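Local coordinates for protein oligopeptide ABC transporter OppAIV (Borrelia burgdorferi B31, PDB 4GL8) that probably binds oligopeptides outside the cytoplasmic membrane and delivers them to an ABC transporter for uptake, at residues L216-K224 / L236-T244; E39-D50 / E407-V416. All blocks are in the same frame, centred on the assembly; numbering follows the deposited sequence.

Contact 1: residues L216-K224 / L236-T244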
loop_
_atom_site.group_PDB
_atom_site.type_symbol
_atom_site.label_atom_id
_atom_site.label_comp_id
_atom_site.label_asym_id
_atom_site.label_seq_id
_atom_site.Cartn_x
_atom_site.Cartn_y
_atom_site.Cartn_z
ATOM N N LEU A 216 -21.514 9.149 -1.821
ATOM C CA LEU A 216 -20.928 7.994 -2.512
ATOM C C LEU A 216 -20.502 8.337 -3.951
ATOM O O LEU A 216 -21.252 8.956 -4.708
ATOM C CB LEU A 216 -21.867 6.773 -2.496
ATOM C CG LEU A 216 -22.167 6.125 -1.125
ATOM C CD1 LEU A 216 -22.793 4.747 -1.315
ATOM C CD2 LEU A 216 -20.946 6.007 -0.222
ATOM N N ASN A 217 -19.270 7.942 -4.277
ATOM C CA ASN A 217 -18.640 8.155 -5.591
ATOM C C ASN A 217 -18.398 9.601 -5.943
ATOM O O ASN A 217 -18.208 9.922 -7.093
ATOM C CB ASN A 217 -19.423 7.460 -6.709
ATOM C CG ASN A 217 -19.504 5.964 -6.501
ATOM O OD1 ASN A 217 -18.518 5.317 -6.133
ATOM N ND2 ASN A 217 -20.672 5.405 -6.726
ATOM N N GLU A 218 -18.342 10.458 -4.935
ATOM C CA GLU A 218 -18.232 11.872 -5.158
ATOM C C GLU A 218 -17.294 12.569 -4.168
ATOM O O GLU A 218 -16.338 13.219 -4.567
ATOM C CB GLU A 218 -19.636 12.472 -5.098
ATOM C CG GLU A 218 -19.792 13.736 -5.915
ATOM C CD GLU A 218 -21.042 14.519 -5.531
ATOM O OE1 GLU A 218 -22.158 13.960 -5.715
ATOM O OE2 GLU A 218 -20.896 15.679 -5.038
ATOM N N LYS A 219 -17.566 12.439 -2.876
ATOM C CA LYS A 219 -16.877 13.237 -1.847
ATOM C C LYS A 219 -16.741 12.529 -0.506
ATOM O O LYS A 219 -17.649 11.852 -0.064
ATOM C CB LYS A 219 -17.673 14.509 -1.568
ATOM C CG LYS A 219 -17.255 15.727 -2.369
ATOM C CD LYS A 219 -17.950 16.984 -1.826
ATOM C CE LYS A 219 -19.427 17.044 -2.201
ATOM N NZ LYS A 219 -20.283 17.338 -1.019
ATOM N N VAL A 220 -15.618 12.750 0.162
ATOM C CA VAL A 220 -15.482 12.372 1.565
ATOM C C VAL A 220 -15.101 13.683 2.259
ATOM O O VAL A 220 -14.092 14.277 1.926
ATOM C CB VAL A 220 -14.400 11.288 1.765
ATOM C CG1 VAL A 220 -14.392 10.779 3.195
ATOM C CG2 VAL A 220 -14.596 10.143 0.786
ATOM N N VAL A 221 -15.933 14.136 3.187
ATOM C CA VAL A 221 -15.710 15.387 3.891
ATOM C C VAL A 221 -15.280 15.088 5.313
ATOM O O VAL A 221 -15.995 14.415 6.080
ATOM C CB VAL A 221 -16.961 16.278 3.890
ATOM C CG1 VAL A 221 -16.642 17.665 4.444
ATOM C CG2 VAL A 221 -17.536 16.398 2.473
ATOM N N LEU A 222 -14.100 15.581 5.645
ATOM C CA LEU A 222 -13.566 15.506 6.996
ATOM C C LEU A 222 -13.710 16.852 7.684
ATOM O O LEU A 222 -13.577 17.892 7.041
ATOM C CB LEU A 222 -12.091 15.134 6.957
ATOM C CG LEU A 222 -11.681 13.669 6.812
ATOM C CD1 LEU A 222 -12.586 12.918 5.864
ATOM C CD2 LEU A 222 -10.215 13.544 6.400
ATOM N N GLU A 223 -13.961 16.846 8.996
ATOM C CA GLU A 223 -13.922 18.088 9.746
ATOM C C GLU A 223 -13.004 17.972 10.957
ATOM O O GLU A 223 -12.818 16.875 11.519
ATOM C CB GLU A 223 -15.322 18.565 10.135
ATOM C CG GLU A 223 -15.932 17.892 11.360
ATOM C CD GLU A 223 -17.427 18.221 11.577
ATOM O OE1 GLU A 223 -18.186 17.277 11.880
ATOM O OE2 GLU A 223 -17.847 19.389 11.447
ATOM N N LYS A 224 -12.451 19.112 11.370
ATOM C CA LYS A 224 -11.558 19.165 12.524
ATOM C C LYS A 224 -12.192 18.465 13.722
ATOM O O LYS A 224 -13.378 18.704 14.020
ATOM C CB LYS A 224 -11.217 20.616 12.907
ATOM C CG LYS A 224 -10.264 20.724 14.096
ATOM C CD LYS A 224 -9.728 22.125 14.335
ATOM C CE LYS A 224 -8.989 22.142 15.654
ATOM N NZ LYS A 224 -8.265 23.416 15.926
ATOM N N LEU A 236 -6.868 23.952 9.714
ATOM C CA LEU A 236 -7.971 23.677 8.765
ATOM C C LEU A 236 -9.235 23.283 9.512
ATOM O O LEU A 236 -9.171 22.562 10.488
ATOM C CB LEU A 236 -7.606 22.577 7.746
ATOM C CG LEU A 236 -6.530 22.889 6.698
ATOM C CD1 LEU A 236 -6.098 21.638 5.970
ATOM C CD2 LEU A 236 -7.071 23.896 5.702
ATOM N N ASP A 237 -10.381 23.780 9.069
ATOM C CA ASP A 237 -11.680 23.335 9.618
ATOM C C ASP A 237 -12.184 22.110 8.883
ATOM O O ASP A 237 -12.944 21.313 9.427
ATOM C CB ASP A 237 -12.714 24.433 9.466
ATOM C CG ASP A 237 -12.346 25.678 10.236
ATOM O OD1 ASP A 237 -12.218 25.592 11.477
ATOM O OD2 ASP A 237 -12.188 26.741 9.609
ATOM N N SER A 238 -11.778 21.978 7.626
ATOM C CA SER A 238 -12.286 20.920 6.799
ATOM C C SER A 238 -11.346 20.492 5.674
ATOM O O SER A 238 -10.611 21.306 5.090
ATOM C CB SER A 238 -13.620 21.326 6.206
ATOM O OG SER A 238 -14.136 20.212 5.501
ATOM N N ILE A 239 -11.386 19.199 5.365
ATOM C CA ILE A 239 -10.728 18.682 4.187
ATOM C C ILE A 239 -11.767 17.982 3.350
ATOM O O ILE A 239 -12.525 17.177 3.869
ATOM C CB ILE A 239 -9.597 17.711 4.544
ATOM C CG1 ILE A 239 -8.455 18.481 5.177
ATOM C CG2 ILE A 239 -9.117 16.952 3.312
ATOM C CD1 ILE A 239 -7.496 17.561 5.888
ATOM N N ILE A 240 -11.814 18.299 2.062
ATOM C CA ILE A 240 -12.688 17.598 1.141
ATOM C C ILE A 240 -11.882 16.757 0.138
ATOM O O ILE A 240 -11.126 17.297 -0.672
ATOM C CB ILE A 240 -13.637 18.560 0.371
ATOM C CG1 ILE A 240 -14.505 19.383 1.346
ATOM C CG2 ILE A 240 -14.543 17.753 -0.576
ATOM C CD1 ILE A 240 -15.364 20.434 0.646
ATOM N N PHE A 241 -12.075 15.433 0.198
ATOM C CA PHE A 241 -11.517 14.514 -0.796
ATOM C C PHE A 241 -12.507 14.384 -1.931
ATOM O O PHE A 241 -13.581 13.835 -1.741
ATOM C CB PHE A 241 -11.272 13.118 -0.215
ATOM C CG PHE A 241 -10.131 13.053 0.736
ATOM C CD1 PHE A 241 -8.838 12.889 0.270
ATOM C CD2 PHE A 241 -10.331 13.182 2.087
ATOM C CE1 PHE A 241 -7.775 12.825 1.144
ATOM C CE2 PHE A 241 -9.269 13.129 2.967
ATOM C CZ PHE A 241 -7.989 12.946 2.497
ATOM N N PHE A 242 -12.153 14.903 -3.102
ATOM C CA PHE A 242 -12.960 14.729 -4.298
ATOM C C PHE A 242 -12.542 13.468 -5.013
ATOM O O PHE A 242 -11.375 13.245 -5.303
ATOM C CB PHE A 242 -12.830 15.922 -5.235
ATOM C CG PHE A 242 -13.739 17.047 -4.892
ATOM C CD1 PHE A 242 -15.026 17.096 -5.419
ATOM C CD2 PHE A 242 -13.321 18.063 -4.029
ATOM C CE1 PHE A 242 -15.878 18.147 -5.099
ATOM C CE2 PHE A 242 -14.167 19.120 -3.708
ATOM C CZ PHE A 242 -15.446 19.162 -4.247
ATOM N N VAL A 243 -13.517 12.616 -5.254
ATOM C CA VAL A 243 -13.296 11.379 -5.955
ATOM C C VAL A 243 -13.594 11.625 -7.428
ATOM O O VAL A 243 -14.533 12.373 -7.767
ATOM C CB VAL A 243 -14.250 10.307 -5.447
ATOM C CG1 VAL A 243 -14.116 9.059 -6.299
ATOM C CG2 VAL A 243 -13.968 10.029 -3.983
ATOM N N THR A 244 -12.774 11.031 -8.284
ATOM C CA THR A 244 -13.027 10.944 -9.721
ATOM C C THR A 244 -11.821 10.263 -10.347
ATOM O O THR A 244 -10.684 10.555 -9.966
ATOM C CB THR A 244 -13.292 12.306 -10.412
ATOM O OG1 THR A 244 -13.300 12.135 -11.833
ATOM C CG2 THR A 244 -12.246 13.325 -10.051
#

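Contact 2: residues E39-D50 / E407-V416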
loop_
_atom_site.group_PDB
_atom_site.type_symbol
_atom_site.label_atom_id
_atom_site.label_comp_id
_atom_site.label_asym_id
_atom_site.label_seq_id
_atom_site.Cartn_x
_atom_site.Cartn_y
_atom_site.Cartn_z
ATOM N N GLU A 39 -12.617 6.301 -5.362
ATOM C CA GLU A 39 -13.504 6.137 -4.225
ATOM C C GLU A 39 -12.943 5.018 -3.369
ATOM O O GLU A 39 -12.673 3.934 -3.887
ATOM C CB GLU A 39 -14.913 5.775 -4.711
ATOM C CG GLU A 39 -15.900 5.250 -3.645
ATOM C CD GLU A 39 -16.649 6.331 -2.880
ATOM O OE1 GLU A 39 -16.258 7.510 -2.978
ATOM O OE2 GLU A 39 -17.641 6.008 -2.188
ATOM N N PRO A 40 -12.761 5.273 -2.064
ATOM C CA PRO A 40 -12.312 4.204 -1.175
ATOM C C PRO A 40 -13.375 3.123 -1.053
ATOM O O PRO A 40 -14.564 3.402 -1.229
ATOM C CB PRO A 40 -12.125 4.909 0.169
ATOM C CG PRO A 40 -13.110 6.012 0.130
ATOM C CD PRO A 40 -13.066 6.501 -1.310
ATOM N N ALA A 41 -12.919 1.911 -0.755
ATOM C CA ALA A 41 -13.770 0.715 -0.635
ATOM C C ALA A 41 -14.227 0.546 0.791
ATOM O O ALA A 41 -15.228 -0.075 1.030
ATOM C CB ALA A 41 -12.999 -0.537 -1.063
ATOM N N THR A 42 -13.480 1.082 1.740
ATOM C CA THR A 42 -13.801 0.956 3.146
ATOM C C THR A 42 -12.982 1.995 3.886
ATOM O O THR A 42 -11.844 2.270 3.518
ATOM C CB THR A 42 -13.493 -0.482 3.702
ATOM O OG1 THR A 42 -13.394 -0.453 5.128
ATOM C CG2 THR A 42 -12.159 -1.020 3.193
ATOM N N LEU A 43 -13.564 2.578 4.922
ATOM C CA LEU A 43 -12.840 3.454 5.820
ATOM C C LEU A 43 -12.507 2.786 7.178
ATOM O O LEU A 43 -12.129 3.468 8.138
ATOM C CB LEU A 43 -13.599 4.777 5.976
ATOM C CG LEU A 43 -13.642 5.497 4.601
ATOM C CD1 LEU A 43 -14.424 6.797 4.685
ATOM C CD2 LEU A 43 -12.255 5.752 4.024
ATOM N N ASP A 44 -12.566 1.457 7.207
ATOM C CA ASP A 44 -12.308 0.669 8.415
ATOM C C ASP A 44 -10.842 0.238 8.350
ATOM O O ASP A 44 -10.463 -0.530 7.478
ATOM C CB ASP A 44 -13.235 -0.543 8.410
ATOM C CG ASP A 44 -13.139 -1.378 9.676
ATOM O OD1 ASP A 44 -12.071 -1.420 10.313
ATOM O OD2 ASP A 44 -14.154 -2.015 10.032
ATOM N N ALA A 45 -10.030 0.746 9.264
ATOM C CA ALA A 45 -8.578 0.572 9.197
ATOM C C ALA A 45 -8.148 -0.882 9.229
ATOM O O ALA A 45 -7.045 -1.217 8.747
ATOM C CB ALA A 45 -7.878 1.351 10.334
ATOM N N GLN A 46 -8.988 -1.741 9.786
ATOM C CA GLN A 46 -8.621 -3.150 9.953
ATOM C C GLN A 46 -9.015 -3.948 8.723
ATOM O O GLN A 46 -8.667 -5.120 8.627
ATOM C CB GLN A 46 -9.233 -3.724 11.229
ATOM C CG GLN A 46 -8.712 -3.017 12.470
ATOM C CD GLN A 46 -9.107 -3.701 13.770
ATOM O OE1 GLN A 46 -10.147 -4.351 13.861
ATOM N NE2 GLN A 46 -8.238 -3.580 14.781
ATOM N N LEU A 47 -9.733 -3.310 7.790
ATOM C CA LEU A 47 -10.123 -3.954 6.537
ATOM C C LEU A 47 -9.456 -3.299 5.327
ATOM O O LEU A 47 -9.465 -3.864 4.268
ATOM C CB LEU A 47 -11.646 -3.908 6.347
ATOM C CG LEU A 47 -12.527 -4.474 7.464
ATOM C CD1 LEU A 47 -14.010 -4.277 7.161
ATOM C CD2 LEU A 47 -12.269 -5.959 7.712
ATOM N N ILE A 48 -8.914 -2.101 5.463
ATOM C CA ILE A 48 -8.304 -1.400 4.310
ATOM C C ILE A 48 -7.047 -2.108 3.868
ATOM O O ILE A 48 -6.198 -2.398 4.697
ATOM C CB ILE A 48 -7.931 0.060 4.678
ATOM C CG1 ILE A 48 -9.183 0.917 4.764
ATOM C CG2 ILE A 48 -7.006 0.678 3.640
ATOM C CD1 ILE A 48 -8.995 2.131 5.636
ATOM N N ASN A 49 -6.903 -2.345 2.569
ATOM C CA ASN A 49 -5.672 -2.924 2.043
ATOM C C ASN A 49 -5.118 -2.146 0.878
ATOM O O ASN A 49 -4.314 -2.672 0.113
ATOM C CB ASN A 49 -5.890 -4.378 1.636
ATOM C CG ASN A 49 -7.013 -4.543 0.623
ATOM O OD1 ASN A 49 -7.397 -3.590 -0.084
ATOM N ND2 ASN A 49 -7.574 -5.764 0.567
ATOM N N ASP A 50 -5.508 -0.882 0.785
ATOM C CA ASP A 50 -5.329 -0.072 -0.435
ATOM C C ASP A 50 -4.905 1.341 -0.063
ATOM O O ASP A 50 -5.216 1.790 1.033
ATOM C CB ASP A 50 -6.622 -0.052 -1.243
ATOM C CG ASP A 50 -7.638 0.872 -0.665
ATOM O OD1 ASP A 50 -8.378 0.452 0.246
ATOM O OD2 ASP A 50 -7.703 2.017 -1.130
ATOM N N GLU A 407 -13.705 -0.494 -11.697
ATOM C CA GLU A 407 -13.740 0.500 -10.654
ATOM C C GLU A 407 -12.925 -0.040 -9.462
ATOM O O GLU A 407 -12.866 -1.249 -9.237
ATOM C CB GLU A 407 -15.192 0.784 -10.234
ATOM C CG GLU A 407 -15.395 2.021 -9.352
ATOM C CD GLU A 407 -15.175 1.792 -7.850
ATOM O OE1 GLU A 407 -15.386 0.658 -7.334
ATOM O OE2 GLU A 407 -14.783 2.763 -7.152
ATOM N N TRP A 408 -12.340 0.883 -8.713
ATOM C CA TRP A 408 -11.372 0.614 -7.682
ATOM C C TRP A 408 -11.764 -0.531 -6.744
ATOM O O TRP A 408 -10.968 -1.432 -6.556
ATOM C CB TRP A 408 -11.100 1.897 -6.891
ATOM C CG TRP A 408 -9.927 1.808 -5.839
ATOM C CD1 TRP A 408 -10.011 2.070 -4.513
ATOM C CD2 TRP A 408 -8.544 1.509 -6.096
ATOM N NE1 TRP A 408 -8.796 1.934 -3.919
ATOM C CE2 TRP A 408 -7.869 1.588 -4.861
ATOM C CE3 TRP A 408 -7.823 1.146 -7.243
ATOM C CZ2 TRP A 408 -6.501 1.328 -4.729
ATOM C CZ3 TRP A 408 -6.495 0.884 -7.127
ATOM C CH2 TRP A 408 -5.826 0.987 -5.859
ATOM N N SER A 409 -12.976 -0.523 -6.194
ATOM C CA SER A 409 -13.424 -1.609 -5.296
ATOM C C SER A 409 -13.485 -2.944 -5.967
ATOM O O SER A 409 -13.121 -3.942 -5.373
ATOM C CB SER A 409 -14.804 -1.317 -4.684
ATOM O OG SER A 409 -14.684 -0.323 -3.674
ATOM N N THR A 410 -13.995 -2.978 -7.182
ATOM C CA THR A 410 -14.073 -4.218 -7.939
ATOM C C THR A 410 -12.664 -4.695 -8.280
ATOM O O THR A 410 -12.386 -5.870 -8.236
ATOM C CB THR A 410 -14.917 -4.018 -9.220
ATOM O OG1 THR A 410 -16.257 -3.639 -8.854
ATOM C CG2 THR A 410 -14.986 -5.326 -10.109
ATOM N N TYR A 411 -11.785 -3.771 -8.652
ATOM C CA TYR A 411 -10.393 -4.110 -8.971
ATOM C C TYR A 411 -9.669 -4.784 -7.800
ATOM O O TYR A 411 -8.978 -5.778 -7.990
ATOM C CB TYR A 411 -9.636 -2.856 -9.403
ATOM C CG TYR A 411 -8.130 -3.000 -9.366
ATOM C CD1 TYR A 411 -7.447 -3.597 -10.410
ATOM C CD2 TYR A 411 -7.397 -2.517 -8.304
ATOM C CE1 TYR A 411 -6.075 -3.709 -10.394
ATOM C CE2 TYR A 411 -6.017 -2.622 -8.270
ATOM C CZ TYR A 411 -5.359 -3.224 -9.310
ATOM O OH TYR A 411 -3.980 -3.323 -9.271
ATOM N N ILE A 412 -9.866 -4.252 -6.599
ATOM C CA ILE A 412 -9.295 -4.835 -5.392
ATOM C C ILE A 412 -9.882 -6.218 -5.134
ATOM O O ILE A 412 -9.161 -7.138 -4.742
ATOM C CB ILE A 412 -9.571 -3.983 -4.133
ATOM C CG1 ILE A 412 -8.839 -2.652 -4.207
ATOM C CG2 ILE A 412 -9.187 -4.723 -2.847
ATOM C CD1 ILE A 412 -9.387 -1.664 -3.195
ATOM N N ASN A 413 -11.197 -6.344 -5.294
ATOM C CA ASN A 413 -11.848 -7.643 -5.134
ATOM C C ASN A 413 -11.287 -8.646 -6.129
ATOM O O ASN A 413 -11.092 -9.780 -5.788
ATOM C CB ASN A 413 -13.355 -7.517 -5.316
ATOM C CG ASN A 413 -14.041 -8.854 -5.331
ATOM O OD1 ASN A 413 -14.431 -9.346 -4.287
ATOM N ND2 ASN A 413 -14.139 -9.485 -6.506
ATOM N N SER A 414 -10.984 -8.202 -7.348
ATOM C CA SER A 414 -10.442 -9.097 -8.361
ATOM C C SER A 414 -9.038 -9.606 -7.979
ATOM O O SER A 414 -8.734 -10.791 -8.133
ATOM C CB SER A 414 -10.404 -8.426 -9.750
ATOM O OG SER A 414 -11.701 -8.176 -10.248
ATOM N N ARG A 415 -8.186 -8.706 -7.496
ATOM C CA ARG A 415 -6.832 -9.085 -7.121
ATOM C C ARG A 415 -6.842 -10.096 -5.961
ATOM O O ARG A 415 -6.216 -11.164 -6.034
ATOM C CB ARG A 415 -6.007 -7.832 -6.781
ATOM C CG ARG A 415 -5.291 -7.279 -7.995
ATOM C CD ARG A 415 -4.346 -6.138 -7.685
ATOM N NE ARG A 415 -3.197 -6.508 -6.855
ATOM C CZ ARG A 415 -2.243 -5.654 -6.517
ATOM N NH1 ARG A 415 -2.302 -4.409 -6.960
ATOM N NH2 ARG A 415 -1.223 -6.034 -5.759
ATOM N N VAL A 416 -7.604 -9.752 -4.929
ATOM C CA VAL A 416 -7.700 -10.543 -3.723
ATOM C C VAL A 416 -8.306 -11.935 -3.948
ATOM O O VAL A 416 -7.880 -12.874 -3.326
ATOM C CB VAL A 416 -8.480 -9.758 -2.652
ATOM C CG1 VAL A 416 -8.993 -10.656 -1.539
ATOM C CG2 VAL A 416 -7.593 -8.657 -2.104
HETATM O O HOH W 1 -14.386 2.201 -4.640
HETATM O O HOH W 2 -13.717 5.019 -7.761
#

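Contact 1: residues L216-K224 / L236-T244
L222 and S238 meet at one carbonyl oxygen. L222 O accepts from S238 OG at 2.8 Å, nearly in line with the C=O bond, and from I239 N at 3.1 Å, which sits above the carbonyl plane. S238 OG reaches it because it stands anti to its own backbone N (chi1 -175°). The other bonds are those of two antiparallel strands. V220 and F241 form a hydrogen-bonded pair, with V220 N to F241 O at 3.0 Å and a bond back from F241 N to V220 O. L222 N gives to I239 O. K224 N to D237 O closes one end, and V243 N to E218 O the other. E218 and K219 form a classic beta bulge against strand 209-215.

Packing differs on the two faces. On one, L222 CD2 meets the edge of the F241 ring at CE2, 3.6 Å away, in the ring plane. F241 and I239 continue onto L34 of strand 31-35. On the other face, K219 runs alongside F242 and lays CG over its ring, a CH-pi contact with the centroid at 4.2 Å. K219 CD also touches I240 CG2 at 3.7 Å, and V221 CG1 lies beside I240 CG1. The chemistry implies a hairpin held by backbone bonds, apolar on the buried face of V220, L222, I239 and F241 and mixed on the other, where K219 CG lies over F242 toward the rim.

Contact 2: residues E39-D50 / E407-V416
W408 and D50 make the direct polar bond of this contact. W408 NE1 donates to D50 OD2 at 3.0 Å. The oxygen lies in the indole plane, at the ring edge, but the N-H arrives from above the carboxylate plane. The two planes are 72° apart. D50 is the N-cap of helix 51-57, and the same OD2 also accepts from G53 N, so two donors grip it.

Around this bond the packing is close. I412 CD1 rests 3.7 Å from D50 CB and also lies over one face of the W408 ring, toward its rim. I412 CG2 slides past the N49 amide, 3.5 Å from OD1. Turned between its backbone N and carbonyl carbon (chi1 56°), the N49 side chain lays its amide along I412 and V416. Its ND2 is hydrogen-bonded to S127, outside the contact.

The solvent side is looser. Exposed A41 rests its CB against S409 OG, with waters beside it. One water donates to both E39 O and E407 OE2, each at 2.6 Å, and accepts from S409 OG. A second links E39 N to E407 OE2. E407 is itself the N-cap of helix 408-417, with OE1 accepting from S409 N at 2.9 Å. The E39 carboxylate turns away to a salt bridge with R214.

The bound peptide lies against this corner: N49 makes backbone hydrogen bonds to it, and W408 packs on its backbone. The bond to D50 and I412 over one face probably limit the rotation of the indole where it meets the ligand, while waters join the E39 end.

The centres of contacts 1 and 2 are about 18 Å apart. Along the chain, residues 39-50 come first, then both strands of contact 1, then 407-416, so contact 1 falls between the two segments of contact 2. Strand 31-35 pairs in parallel with strand 238-242 and leads into the 39-50 loop. E39 joins the two: its OE2 is 3.3 Å from N217 N, a weak hydrogen bond, and V243 packs against its backbone. Contact 1 is sheet structure about 21 Å from the centre of the chain. Contact 2 lies closer in, beside the bound peptide. This pair of inner strands is thus joined, through the 39-50 loop, to the peptide site.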